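PDB 3MTK: diguanylate cyclase/phosphodiesterase from Caldicellulosiruptor saccharolyticus, which probably takes part in cyclic di-GMP turnover as a cyclic-guanylate-specific phosphodiesterase, and is represented here by its GGDEF domain. Local coordinates for residues 149-154 / 158-163; 45-50 / 83-88; 6-11 / 18-23; 11-16 / 65-70. All coordinates share one frame; numbering follows the deposited sequence.

The four contacts range from buried to surface positions in one GGDEF domain. Contact 4 is the buried one: the loop 11-16 leans on helix 56-74 through small and aliphatic side chains. Contacts 1 and 2 are partly buried and reach the same mixed sheet. In contact 1 a helix packs by alkyl groups on the strand that follows it, whereas in contact 2 a leucine lies on a phenylalanine ring and a water spans the gap. Contact 3 is at the surface and accordingly polar, with hydrogen bonds and a cation-pi stack. Contacts 2 and 4 meet at Phe88; contacts 3 and 4 share Glu11 and the loop joining helices 3-8 and 18-30.

Contact 1. Residues 149-154 / 158-163; sequences IKAKEE and EYVIFK
Ala151 and Val160 form the middle of an alpha/beta packing contact in the GGDEF fold, where the last turns of helix 137-154 lie against strand 159-163, the next element in the chain. The two run roughly antiparallel, their short axes at 148° and 6.9 Å apart, after a tight return. Ala151 CB lies 3.8 Å from Val160 CG2, and its small size lets the helix come down close to the strand, with Ala151 CB 3.5 Å from Glu158 O. With Val160 CG1 anti to its own N (chi1 -179°), CG2 is the branch left to rest on the helix backbone beside Ala151 N. Tyr159 points the other way, toward helix 97-108, where its hydroxyl bonds to Glu102. Beside the turn that joins helix and strand, Glu154 CG and Glu158 CG touch at 3.7 Å. Their carboxylates diverge, leaving Glu154 OE2 and Glu158 OE1 6.3 Å apart. At the other end Lys150 CG, anti to the carbonyl carbon (chi1 -56°), meets Phe162 CZ at 3.9 Å.

Contact 2. Residues 45-50 / 83-88; sequences RDLEKL and IGFDRF
Leu47, in the first turn of helix 47-54, faces Phe85 and Asp86 in a type I turn running from Gly84 to Arg87, with Leu47 CA and Asp86 CA 6.7 Å apart. At the base of this turn Ile83 N and Gly84 N both donate to Arg87 O, a classic beta bulge. Leu47 CG is anti to its backbone N (chi1 -157°), which sends CD2 over one face of the Phe85 ring. This CH-pi contact puts CD2 3.6 Å from the ring centroid, shifted toward the rim nearest CZ. The same methyl is pressed against Asp86 CB at 3.3 Å, so this one group touches both residues of the turn. Replacing Leu47 with an alanine would probably open a gap under the ring and leave Phe85 freer to swing. A water donates to Asp86 OD2 at 2.6 Å and accepts only a weak bond from Leu47 N. Gly84 to Phe88 read Gly-Phe-Asp-Arg-Phe, which makes this turn the hairpin that bears the GGDEF signature, here in degenerate form.

Contact 3. Residues 6-11 / 18-23; sequences LAFYDE and KNSLIR
The ring of Phe8 and the guanidinium of Arg23 lie nearly flat on one another, planes 21° apart and centres 4.6 Å apart, in a cation-pi stack with Arg23 CZ over the ring face. A bend at chi3 of Arg23 (-43°) turns the flat group to meet the ring. Ser20 OG comes instead at the ring edge, 3.6 Å from Phe8 CD1, and donates a very short 2.5 Å bond to Phe8 O. The amide of Asn19 stands almost upright to the ring, at 83°. Its ND2 reaches Ala7 O at 2.9 Å in a nearly straight bond, lying in the carbonyl plane. Two carbonyls at the end of helix 3-8 are thus held by successive side chains of helix 18-30. Were Phe8 an alanine, the Arg23 guanidinium would probably lose its flat support and become freer to turn. The other side of helix 18-30 faces the sheet, where Leu21 packs on strands 79-84 and 87-93, while Ile22 meets helix 137-154.

Contact 4. Residues 11-16 / 65-70; sequences ELTGLP and HISKRI
Leu15 lays its CD2 methyl on Ser67 CB, 3.6 Å away, on the face of helix 56-74 turned to the loop 11-16. That loop carries most of the Asp-Glu-Leu-Thr-Gly-Leu-Pro-Asn sequence, the DxLTGLPN motif found near the start of many GGDEF domains, and it leads from helix 3-8 into helix 18-30. The contact is small but buried, and Ser67 is the one helix residue that both Thr13 and Leu15 touch. Gly14 between them has a positive phi (88°), at which a side chain would be jammed against the carbonyl O of Thr13; glycine therefore lets the chain turn so that its neighbours both reach the helix. Phe88 of strand 87-93 completes the cluster, its CE1 packing on Leu15 CD2 and on Ser67 CB. Leu12 extends the apolar contact along the same helix, against Ile63 and Ile64. Pro16 makes a backbone hydrogen bond with Lys82 of strand 79-84, and within the loop Asp10 OD1 accepts from Thr13 N. Ser67 OG sits between its own N and carbonyl carbon (chi1 68°), and from there it bonds back to Ile64 O, one turn earlier. Thr13 OG1, anti to its own N at -168°, is directed at the helix and closes to 3.0 Å from Ser67 CB.

Contact 1. Residues 149-154 / 158-163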
loop_
_atom_site.group_PDB
_atom_site.type_symbol
_atom_site.label_atom_id
_atom_site.label_comp_id
_atom_site.label_asym_id
_atom_site.label_seq_id
_atom_site.Cartn_x
_atom_site.Cartn_y
_atom_site.Cartn_z
ATOM N N ILE A 149 10.587 1.084 6.455
ATOM C CA ILE A 149 11.393 0.718 7.609
ATOM C C ILE A 149 11.621 1.970 8.471
ATOM O O ILE A 149 11.406 1.955 9.682
ATOM C CB ILE A 149 12.755 0.133 7.157
ATOM C CG1 ILE A 149 12.519 -1.145 6.341
ATOM C CG2 ILE A 149 13.636 -0.160 8.365
ATOM C CD1 ILE A 149 13.767 -1.745 5.716
ATOM N N LYS A 150 12.038 3.058 7.839
ATOM C CA LYS A 150 12.294 4.302 8.561
ATOM C C LYS A 150 11.041 4.790 9.276
ATOM O O LYS A 150 11.118 5.395 10.349
ATOM C CB LYS A 150 12.772 5.388 7.591
ATOM C CG LYS A 150 14.006 5.015 6.779
ATOM C CD LYS A 150 15.251 4.874 7.655
ATOM C CE LYS A 150 16.498 4.608 6.815
ATOM N NZ LYS A 150 17.723 4.374 7.644
ATOM N N ALA A 151 9.885 4.525 8.674
ATOM C CA ALA A 151 8.618 4.960 9.238
ATOM C C ALA A 151 8.245 4.161 10.478
ATOM O O ALA A 151 7.708 4.711 11.442
ATOM C CB ALA A 151 7.503 4.858 8.182
ATOM N N LYS A 152 8.525 2.864 10.460
ATOM C CA LYS A 152 8.185 2.038 11.605
ATOM C C LYS A 152 9.087 2.333 12.805
ATOM O O LYS A 152 8.666 2.190 13.950
ATOM C CB LYS A 152 8.231 0.564 11.222
ATOM C CG LYS A 152 7.201 0.196 10.161
ATOM C CD LYS A 152 7.048 -1.319 9.990
ATOM C CE LYS A 152 8.329 -1.964 9.494
ATOM N NZ LYS A 152 8.165 -3.425 9.292
ATOM N N GLU A 153 10.319 2.761 12.546
ATOM C CA GLU A 153 11.239 3.098 13.628
ATOM C C GLU A 153 10.669 4.343 14.292
ATOM O O GLU A 153 10.752 4.522 15.505
ATOM C CB GLU A 153 12.629 3.454 13.096
ATOM C CG GLU A 153 13.196 2.541 12.047
ATOM C CD GLU A 153 14.616 2.932 11.668
ATOM O OE1 GLU A 153 14.873 4.143 11.487
ATOM O OE2 GLU A 153 15.475 2.033 11.548
ATOM N N GLU A 154 10.110 5.213 13.461
ATOM C CA GLU A 154 9.524 6.463 13.915
ATOM C C GLU A 154 8.300 6.180 14.784
ATOM O O GLU A 154 7.964 6.956 15.677
ATOM C CB GLU A 154 9.122 7.302 12.705
ATOM C CG GLU A 154 9.225 8.790 12.923
ATOM C CD GLU A 154 10.664 9.247 13.010
ATOM O OE1 GLU A 154 11.391 9.102 12.002
ATOM O OE2 GLU A 154 11.070 9.747 14.080
ATOM N N GLU A 158 3.068 6.339 11.073
ATOM C CA GLU A 158 3.961 7.390 10.643
ATOM C C GLU A 158 4.320 7.035 9.200
ATOM O O GLU A 158 4.230 5.875 8.804
ATOM C CB GLU A 158 5.202 7.411 11.539
ATOM C CG GLU A 158 5.612 8.799 12.043
ATOM C CD GLU A 158 4.807 9.281 13.246
ATOM O OE1 GLU A 158 4.842 8.624 14.305
ATOM O OE2 GLU A 158 4.144 10.332 13.140
ATOM N N TYR A 159 4.698 8.032 8.409
ATOM C CA TYR A 159 5.058 7.798 7.014
ATOM C C TYR A 159 6.313 8.552 6.613
ATOM O O TYR A 159 6.628 9.596 7.184
ATOM C CB TYR A 159 3.915 8.218 6.087
ATOM C CG TYR A 159 3.645 9.707 6.075
ATOM C CD1 TYR A 159 2.735 10.282 6.967
ATOM C CD2 TYR A 159 4.279 10.539 5.157
ATOM C CE1 TYR A 159 2.463 11.645 6.941
ATOM C CE2 TYR A 159 4.013 11.903 5.115
ATOM C CZ TYR A 159 3.102 12.454 6.011
ATOM O OH TYR A 159 2.824 13.805 5.961
ATOM N N VAL A 160 7.019 8.017 5.622
ATOM C CA VAL A 160 8.237 8.636 5.110
ATOM C C VAL A 160 8.237 8.640 3.574
ATOM O O VAL A 160 7.906 7.634 2.939
ATOM C CB VAL A 160 9.503 7.886 5.604
ATOM C CG1 VAL A 160 10.750 8.569 5.064
ATOM C CG2 VAL A 160 9.538 7.853 7.127
ATOM N N ILE A 161 8.620 9.773 2.986
ATOM C CA ILE A 161 8.662 9.909 1.528
ATOM C C ILE A 161 10.074 10.198 1.044
ATOM O O ILE A 161 10.664 11.198 1.439
ATOM C CB ILE A 161 7.754 11.053 1.051
ATOM C CG1 ILE A 161 6.336 10.857 1.599
ATOM C CG2 ILE A 161 7.725 11.091 -0.474
ATOM C CD1 ILE A 161 5.390 11.983 1.252
ATOM N N PHE A 162 10.613 9.324 0.194
ATOM C CA PHE A 162 11.964 9.504 -0.340
ATOM C C PHE A 162 12.002 10.206 -1.701
ATOM O O PHE A 162 11.334 9.795 -2.650
ATOM C CB PHE A 162 12.686 8.158 -0.464
ATOM C CG PHE A 162 13.230 7.623 0.837
ATOM C CD1 PHE A 162 13.475 8.471 1.916
ATOM C CD2 PHE A 162 13.543 6.268 0.966
ATOM C CE1 PHE A 162 14.024 7.976 3.103
ATOM C CE2 PHE A 162 14.098 5.761 2.154
ATOM C CZ PHE A 162 14.335 6.620 3.220
ATOM N N LYS A 163 12.800 11.267 -1.782
ATOM C CA LYS A 163 12.960 12.043 -3.011
ATOM C C LYS A 163 14.432 12.066 -3.413
ATOM O O LYS A 163 15.311 12.094 -2.555
ATOM C CB LYS A 163 12.473 13.477 -2.799
ATOM C CG LYS A 163 10.964 13.631 -2.813
ATOM C CD LYS A 163 10.545 15.053 -2.478
ATOM C CE LYS A 163 9.087 15.290 -2.837
ATOM N NZ LYS A 163 8.200 14.249 -2.255
#

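Contact 2. Residues 45-50 / 83-88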
loop_
_atom_site.group_PDB
_atom_site.type_symbol
_atom_site.label_atom_id
_atom_site.label_comp_id
_atom_site.label_asym_id
_atom_site.label_seq_id
_atom_site.Cartn_x
_atom_site.Cartn_y
_atom_site.Cartn_z
ATOM N N ARG A 45 -0.117 -2.968 10.428
ATOM C CA ARG A 45 0.635 -3.404 11.610
ATOM C C ARG A 45 -0.012 -4.500 12.458
ATOM O O ARG A 45 -1.234 -4.631 12.520
ATOM C CB ARG A 45 0.949 -2.204 12.509
ATOM C CG ARG A 45 1.702 -1.065 11.821
ATOM C CD ARG A 45 2.965 -1.558 11.147
ATOM N NE ARG A 45 3.830 -2.294 12.064
ATOM C CZ ARG A 45 4.618 -1.732 12.975
ATOM N NH1 ARG A 45 4.667 -0.415 13.103
ATOM N NH2 ARG A 45 5.362 -2.491 13.770
ATOM N N ASP A 46 0.840 -5.292 13.097
ATOM C CA ASP A 46 0.432 -6.367 13.992
ATOM C C ASP A 46 -0.706 -7.257 13.522
ATOM O O ASP A 46 -1.567 -7.650 14.303
ATOM C CB ASP A 46 0.111 -5.763 15.348
ATOM C CG ASP A 46 1.225 -4.854 15.836
ATOM O OD1 ASP A 46 2.377 -5.335 15.954
ATOM O OD2 ASP A 46 0.954 -3.654 16.080
ATOM N N LEU A 47 -0.674 -7.594 12.238
ATOM C CA LEU A 47 -1.681 -8.450 11.622
ATOM C C LEU A 47 -1.608 -9.881 12.179
ATOM O O LEU A 47 -2.604 -10.598 12.159
ATOM C CB LEU A 47 -1.469 -8.443 10.104
ATOM C CG LEU A 47 -2.584 -8.785 9.122
ATOM C CD1 LEU A 47 -3.798 -7.939 9.363
ATOM C CD2 LEU A 47 -2.058 -8.549 7.719
ATOM N N GLU A 48 -0.439 -10.289 12.682
ATOM C CA GLU A 48 -0.284 -11.633 13.256
ATOM C C GLU A 48 -1.022 -11.737 14.580
ATOM O O GLU A 48 -1.720 -12.715 14.839
ATOM C CB GLU A 48 1.197 -11.985 13.504
ATOM C CG GLU A 48 2.058 -12.127 12.249
ATOM C CD GLU A 48 3.453 -12.700 12.537
ATOM O OE1 GLU A 48 4.120 -12.217 13.488
ATOM O OE2 GLU A 48 3.882 -13.626 11.804
ATOM N N LYS A 49 -0.849 -10.734 15.430
ATOM C CA LYS A 49 -1.515 -10.735 16.722
ATOM C C LYS A 49 -3.015 -10.812 16.500
ATOM O O LYS A 49 -3.744 -11.357 17.323
ATOM C CB LYS A 49 -1.181 -9.464 17.501
ATOM C CG LYS A 49 -0.000 -9.594 18.450
ATOM C CD LYS A 49 1.270 -9.974 17.722
ATOM C CE LYS A 49 2.473 -9.937 18.657
ATOM N NZ LYS A 49 3.729 -10.293 17.942
ATOM N N LEU A 50 -3.471 -10.259 15.379
ATOM C CA LEU A 50 -4.887 -10.262 15.052
ATOM C C LEU A 50 -5.361 -11.640 14.622
ATOM O O LEU A 50 -6.482 -12.037 14.935
ATOM C CB LEU A 50 -5.180 -9.236 13.952
ATOM C CG LEU A 50 -5.957 -7.986 14.384
ATOM C CD1 LEU A 50 -5.440 -7.478 15.727
ATOM C CD2 LEU A 50 -5.822 -6.920 13.310
ATOM N N ILE A 83 0.804 -6.732 -2.432
ATOM C CA ILE A 83 2.099 -7.347 -2.665
ATOM C C ILE A 83 2.677 -8.200 -1.547
ATOM O O ILE A 83 3.721 -8.820 -1.710
ATOM C CB ILE A 83 3.128 -6.267 -3.028
ATOM C CG1 ILE A 83 3.224 -5.239 -1.899
ATOM C CG2 ILE A 83 2.709 -5.572 -4.321
ATOM C CD1 ILE A 83 4.197 -4.124 -2.189
ATOM N N GLY A 84 2.005 -8.233 -0.409
ATOM C CA GLY A 84 2.493 -9.027 0.704
ATOM C C GLY A 84 1.319 -9.362 1.592
ATOM O O GLY A 84 0.262 -8.754 1.473
ATOM N N PHE A 85 1.497 -10.342 2.465
ATOM C CA PHE A 85 0.446 -10.757 3.383
ATOM C C PHE A 85 -0.175 -9.555 4.089
ATOM O O PHE A 85 -1.398 -9.462 4.217
ATOM C CB PHE A 85 1.033 -11.719 4.419
ATOM C CG PHE A 85 0.284 -11.741 5.717
ATOM C CD1 PHE A 85 -0.997 -12.283 5.789
ATOM C CD2 PHE A 85 0.843 -11.183 6.858
ATOM C CE1 PHE A 85 -1.716 -12.268 6.982
ATOM C CE2 PHE A 85 0.141 -11.160 8.058
ATOM C CZ PHE A 85 -1.141 -11.703 8.122
ATOM N N ASP A 86 0.679 -8.632 4.532
ATOM C CA ASP A 86 0.235 -7.444 5.260
ATOM C C ASP A 86 0.631 -6.133 4.593
ATOM O O ASP A 86 0.685 -5.096 5.254
ATOM C CB ASP A 86 0.831 -7.459 6.665
ATOM C CG ASP A 86 2.340 -7.358 6.652
ATOM O OD1 ASP A 86 2.914 -7.330 5.542
ATOM O OD2 ASP A 86 2.960 -7.304 7.744
ATOM N N ARG A 87 0.891 -6.160 3.292
ATOM C CA ARG A 87 1.339 -4.947 2.637
ATOM C C ARG A 87 0.689 -4.638 1.311
ATOM O O ARG A 87 0.503 -5.524 0.484
ATOM C CB ARG A 87 2.859 -5.010 2.462
ATOM C CG ARG A 87 3.437 -3.937 1.564
ATOM C CD ARG A 87 4.937 -4.108 1.441
ATOM N NE ARG A 87 5.603 -4.116 2.746
ATOM C CZ ARG A 87 6.921 -4.043 2.905
ATOM N NH1 ARG A 87 7.710 -3.958 1.842
ATOM N NH2 ARG A 87 7.455 -4.041 4.121
ATOM N N PHE A 88 0.358 -3.363 1.114
ATOM C CA PHE A 88 -0.273 -2.901 -0.119
ATOM C C PHE A 88 0.637 -1.886 -0.789
ATOM O O PHE A 88 1.519 -1.313 -0.142
ATOM C CB PHE A 88 -1.617 -2.227 0.170
ATOM C CG PHE A 88 -2.685 -3.160 0.662
ATOM C CD1 PHE A 88 -3.584 -3.739 -0.225
ATOM C CD2 PHE A 88 -2.835 -3.414 2.027
ATOM C CE1 PHE A 88 -4.631 -4.559 0.234
ATOM C CE2 PHE A 88 -3.869 -4.225 2.492
ATOM C CZ PHE A 88 -4.773 -4.799 1.583
HETATM O O HOH W 1 1.706 -6.811 9.991
#

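Contact 3. Residues 6-11 / 18-23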
loop_
_atom_site.group_PDB
_atom_site.type_symbol
_atom_site.label_atom_id
_atom_site.label_comp_id
_atom_site.label_asym_id
_atom_site.label_seq_id
_atom_site.Cartn_x
_atom_site.Cartn_y
_atom_site.Cartn_z
ATOM N N LEU A 6 -3.592 -16.138 -11.419
ATOM C CA LEU A 6 -2.727 -16.711 -10.406
ATOM C C LEU A 6 -1.355 -16.047 -10.504
ATOM O O LEU A 6 -0.626 -15.923 -9.521
ATOM C CB LEU A 6 -2.608 -18.212 -10.662
ATOM C CG LEU A 6 -2.522 -19.226 -9.526
ATOM C CD1 LEU A 6 -3.599 -18.990 -8.473
ATOM C CD2 LEU A 6 -2.681 -20.610 -10.147
ATOM N N ALA A 7 -1.016 -15.593 -11.698
ATOM C CA ALA A 7 0.270 -14.969 -11.910
ATOM C C ALA A 7 0.281 -13.465 -11.658
ATOM O O ALA A 7 1.317 -12.896 -11.304
ATOM C CB ALA A 7 0.734 -15.253 -13.328
ATOM N N PHE A 8 -0.868 -12.821 -11.816
ATOM C CA PHE A 8 -0.915 -11.374 -11.665
ATOM C C PHE A 8 -1.783 -10.766 -10.585
ATOM O O PHE A 8 -1.602 -9.605 -10.247
ATOM C CB PHE A 8 -1.298 -10.760 -13.004
ATOM C CG PHE A 8 -0.320 -11.064 -14.089
ATOM C CD1 PHE A 8 0.978 -10.564 -14.023
ATOM C CD2 PHE A 8 -0.681 -11.876 -15.166
ATOM C CE1 PHE A 8 1.905 -10.868 -15.014
ATOM C CE2 PHE A 8 0.236 -12.186 -16.162
ATOM C CZ PHE A 8 1.530 -11.681 -16.089
ATOM N N TYR A 9 -2.720 -11.529 -10.044
ATOM C CA TYR A 9 -3.600 -10.985 -9.021
ATOM C C TYR A 9 -3.551 -11.724 -7.689
ATOM O O TYR A 9 -3.045 -12.847 -7.594
ATOM C CB TYR A 9 -5.032 -10.961 -9.548
ATOM C CG TYR A 9 -5.173 -10.164 -10.818
ATOM C CD1 TYR A 9 -5.424 -8.794 -10.783
ATOM C CD2 TYR A 9 -5.019 -10.773 -12.056
ATOM C CE1 TYR A 9 -5.520 -8.052 -11.959
ATOM C CE2 TYR A 9 -5.110 -10.044 -13.231
ATOM C CZ TYR A 9 -5.361 -8.687 -13.180
ATOM O OH TYR A 9 -5.455 -7.980 -14.356
ATOM N N ASP A 10 -4.095 -11.077 -6.665
ATOM C CA ASP A 10 -4.121 -11.643 -5.334
ATOM C C ASP A 10 -5.433 -12.382 -5.085
ATOM O O ASP A 10 -6.518 -11.816 -5.192
ATOM C CB ASP A 10 -3.912 -10.535 -4.300
ATOM C CG ASP A 10 -3.884 -11.062 -2.881
ATOM O OD1 ASP A 10 -4.924 -11.011 -2.198
ATOM O OD2 ASP A 10 -2.816 -11.546 -2.452
ATOM N N GLU A 11 -5.314 -13.664 -4.768
ATOM C CA GLU A 11 -6.460 -14.525 -4.505
ATOM C C GLU A 11 -7.540 -13.868 -3.651
ATOM O O GLU A 11 -8.636 -13.573 -4.129
ATOM C CB GLU A 11 -5.971 -15.803 -3.816
ATOM C CG GLU A 11 -7.075 -16.718 -3.317
ATOM C CD GLU A 11 -7.965 -17.211 -4.440
ATOM O OE1 GLU A 11 -7.489 -18.019 -5.269
ATOM O OE2 GLU A 11 -9.140 -16.784 -4.495
ATOM N N LYS A 18 2.314 -8.335 -6.745
ATOM C CA LYS A 18 3.611 -7.703 -6.946
ATOM C C LYS A 18 4.155 -7.830 -8.375
ATOM O O LYS A 18 4.911 -6.974 -8.831
ATOM C CB LYS A 18 4.629 -8.235 -5.936
ATOM C CG LYS A 18 5.946 -7.490 -5.991
ATOM C CD LYS A 18 6.982 -8.045 -5.030
ATOM C CE LYS A 18 6.689 -7.664 -3.585
ATOM N NZ LYS A 18 7.885 -7.874 -2.697
ATOM N N ASN A 19 3.776 -8.883 -9.088
ATOM C CA ASN A 19 4.235 -9.042 -10.468
ATOM C C ASN A 19 3.609 -7.942 -11.332
ATOM O O ASN A 19 4.282 -7.314 -12.161
ATOM C CB ASN A 19 3.842 -10.413 -11.021
ATOM C CG ASN A 19 4.628 -11.540 -10.388
ATOM O OD1 ASN A 19 5.816 -11.396 -10.112
ATOM N ND2 ASN A 19 3.972 -12.677 -10.169
ATOM N N SER A 20 2.314 -7.719 -11.129
ATOM C CA SER A 20 1.592 -6.695 -11.858
ATOM C C SER A 20 2.167 -5.335 -11.505
ATOM O O SER A 20 2.266 -4.462 -12.363
ATOM C CB SER A 20 0.110 -6.754 -11.512
ATOM O OG SER A 20 -0.398 -8.057 -11.765
ATOM N N LEU A 21 2.555 -5.156 -10.245
ATOM C CA LEU A 21 3.147 -3.893 -9.814
ATOM C C LEU A 21 4.419 -3.648 -10.614
ATOM O O LEU A 21 4.694 -2.523 -11.035
ATOM C CB LEU A 21 3.509 -3.925 -8.320
ATOM C CG LEU A 21 4.379 -2.759 -7.823
ATOM C CD1 LEU A 21 3.654 -1.448 -8.083
ATOM C CD2 LEU A 21 4.680 -2.901 -6.337
ATOM N N ILE A 22 5.198 -4.704 -10.812
ATOM C CA ILE A 22 6.444 -4.588 -11.548
ATOM C C ILE A 22 6.245 -4.204 -13.027
ATOM O O ILE A 22 6.907 -3.288 -13.524
ATOM C CB ILE A 22 7.245 -5.887 -11.427
ATOM C CG1 ILE A 22 7.748 -6.021 -9.984
ATOM C CG2 ILE A 22 8.393 -5.895 -12.431
ATOM C CD1 ILE A 22 8.539 -7.290 -9.707
ATOM N N ARG A 23 5.342 -4.891 -13.723
ATOM C CA ARG A 23 5.082 -4.557 -15.122
ATOM C C ARG A 23 4.716 -3.080 -15.203
ATOM O O ARG A 23 5.361 -2.311 -15.911
ATOM C CB ARG A 23 3.913 -5.366 -15.698
ATOM C CG ARG A 23 4.226 -6.797 -16.095
ATOM C CD ARG A 23 3.123 -7.344 -17.010
ATOM N NE ARG A 23 1.799 -6.973 -16.522
ATOM C CZ ARG A 23 0.658 -7.232 -17.151
ATOM N NH1 ARG A 23 0.670 -7.871 -18.312
ATOM N NH2 ARG A 23 -0.497 -6.852 -16.613
#

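Contact 4. Residues 11-16 / 65-70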
loop_
_atom_site.group_PDB
_atom_site.type_symbol
_atom_site.label_atom_id
_atom_site.label_comp_id
_atom_site.label_asym_id
_atom_site.label_seq_id
_atom_site.Cartn_x
_atom_site.Cartn_y
_atom_site.Cartn_z
ATOM N N GLU A 11 -5.314 -13.664 -4.768
ATOM C CA GLU A 11 -6.460 -14.525 -4.505
ATOM C C GLU A 11 -7.540 -13.868 -3.651
ATOM O O GLU A 11 -8.636 -13.573 -4.129
ATOM C CB GLU A 11 -5.971 -15.803 -3.816
ATOM C CG GLU A 11 -7.075 -16.718 -3.317
ATOM C CD GLU A 11 -7.965 -17.211 -4.440
ATOM O OE1 GLU A 11 -7.489 -18.019 -5.269
ATOM O OE2 GLU A 11 -9.140 -16.784 -4.495
ATOM N N LEU A 12 -7.214 -13.640 -2.383
ATOM C CA LEU A 12 -8.144 -13.055 -1.418
ATOM C C LEU A 12 -8.670 -11.667 -1.737
ATOM O O LEU A 12 -9.854 -11.383 -1.559
ATOM C CB LEU A 12 -7.494 -12.998 -0.032
ATOM C CG LEU A 12 -8.412 -12.501 1.091
ATOM C CD1 LEU A 12 -9.243 -13.678 1.596
ATOM C CD2 LEU A 12 -7.595 -11.907 2.240
ATOM N N THR A 13 -7.794 -10.789 -2.198
ATOM C CA THR A 13 -8.211 -9.422 -2.457
ATOM C C THR A 13 -8.693 -9.124 -3.868
ATOM O O THR A 13 -9.565 -8.280 -4.066
ATOM C CB THR A 13 -7.074 -8.440 -2.117
ATOM O OG1 THR A 13 -7.588 -7.109 -2.104
ATOM C CG2 THR A 13 -6.001 -8.497 -3.160
ATOM N N GLY A 14 -8.128 -9.802 -4.852
ATOM C CA GLY A 14 -8.533 -9.531 -6.213
ATOM C C GLY A 14 -7.682 -8.406 -6.766
ATOM O O GLY A 14 -7.695 -8.121 -7.962
ATOM N N LEU A 15 -6.940 -7.743 -5.893
ATOM C CA LEU A 15 -6.071 -6.668 -6.343
ATOM C C LEU A 15 -4.904 -7.269 -7.107
ATOM O O LEU A 15 -4.556 -8.436 -6.913
ATOM C CB LEU A 15 -5.528 -5.877 -5.146
ATOM C CG LEU A 15 -6.211 -4.555 -4.792
ATOM C CD1 LEU A 15 -7.702 -4.659 -5.054
ATOM C CD2 LEU A 15 -5.938 -4.220 -3.337
ATOM N N PRO A 16 -4.302 -6.489 -8.013
ATOM C CA PRO A 16 -3.162 -7.031 -8.754
ATOM C C PRO A 16 -2.027 -7.230 -7.740
ATOM O O PRO A 16 -1.930 -6.481 -6.761
ATOM C CB PRO A 16 -2.877 -5.948 -9.801
ATOM C CG PRO A 16 -3.497 -4.697 -9.230
ATOM C CD PRO A 16 -4.737 -5.189 -8.550
ATOM N N HIS A 65 -11.697 -5.799 3.494
ATOM C CA HIS A 65 -12.201 -4.479 3.872
ATOM C C HIS A 65 -11.120 -3.435 3.642
ATOM O O HIS A 65 -11.367 -2.398 3.025
ATOM C CB HIS A 65 -12.600 -4.448 5.347
ATOM C CG HIS A 65 -13.997 -4.914 5.607
ATOM N ND1 HIS A 65 -14.455 -6.153 5.214
ATOM C CD2 HIS A 65 -15.039 -4.303 6.219
ATOM C CE1 HIS A 65 -15.719 -6.286 5.572
ATOM N NE2 HIS A 65 -16.098 -5.178 6.184
ATOM N N ILE A 66 -9.912 -3.710 4.131
ATOM C CA ILE A 66 -8.826 -2.759 3.961
ATOM C C ILE A 66 -8.545 -2.491 2.489
ATOM O O ILE A 66 -8.447 -1.335 2.080
ATOM C CB ILE A 66 -7.529 -3.243 4.642
ATOM C CG1 ILE A 66 -7.731 -3.305 6.157
ATOM C CG2 ILE A 66 -6.394 -2.295 4.313
ATOM C CD1 ILE A 66 -6.562 -3.870 6.917
ATOM N N SER A 67 -8.430 -3.546 1.688
ATOM C CA SER A 67 -8.144 -3.362 0.268
ATOM C C SER A 67 -9.170 -2.464 -0.407
ATOM O O SER A 67 -8.813 -1.601 -1.204
ATOM C CB SER A 67 -8.109 -4.707 -0.456
ATOM O OG SER A 67 -9.395 -5.301 -0.495
ATOM N N LYS A 68 -10.445 -2.658 -0.085
ATOM C CA LYS A 68 -11.487 -1.850 -0.701
ATOM C C LYS A 68 -11.390 -0.381 -0.308
ATOM O O LYS A 68 -11.563 0.507 -1.147
ATOM C CB LYS A 68 -12.862 -2.428 -0.371
ATOM C CG LYS A 68 -13.043 -3.805 -1.001
ATOM C CD LYS A 68 -14.425 -4.389 -0.787
ATOM C CE LYS A 68 -14.514 -5.803 -1.368
ATOM N NZ LYS A 68 -15.805 -6.461 -1.000
ATOM N N ARG A 69 -11.096 -0.116 0.957
ATOM C CA ARG A 69 -10.962 1.267 1.393
ATOM C C ARG A 69 -9.773 1.901 0.652
ATOM O O ARG A 69 -9.857 3.021 0.157
ATOM C CB ARG A 69 -10.755 1.319 2.910
ATOM C CG ARG A 69 -10.764 2.705 3.497
ATOM C CD ARG A 69 -10.811 2.697 5.044
ATOM N NE ARG A 69 -11.983 2.007 5.585
ATOM C CZ ARG A 69 -12.281 1.944 6.887
ATOM N NH1 ARG A 69 -11.491 2.535 7.779
ATOM N NH2 ARG A 69 -13.367 1.290 7.299
ATOM N N ILE A 70 -8.663 1.175 0.570
ATOM C CA ILE A 70 -7.484 1.684 -0.121
ATOM C C ILE A 70 -7.898 1.945 -1.566
ATOM O O ILE A 70 -7.669 3.014 -2.119
ATOM C CB ILE A 70 -6.337 0.646 -0.117
ATOM C CG1 ILE A 70 -5.882 0.363 1.318
ATOM C CG2 ILE A 70 -5.182 1.148 -0.943
ATOM C CD1 ILE A 70 -4.692 -0.579 1.404
#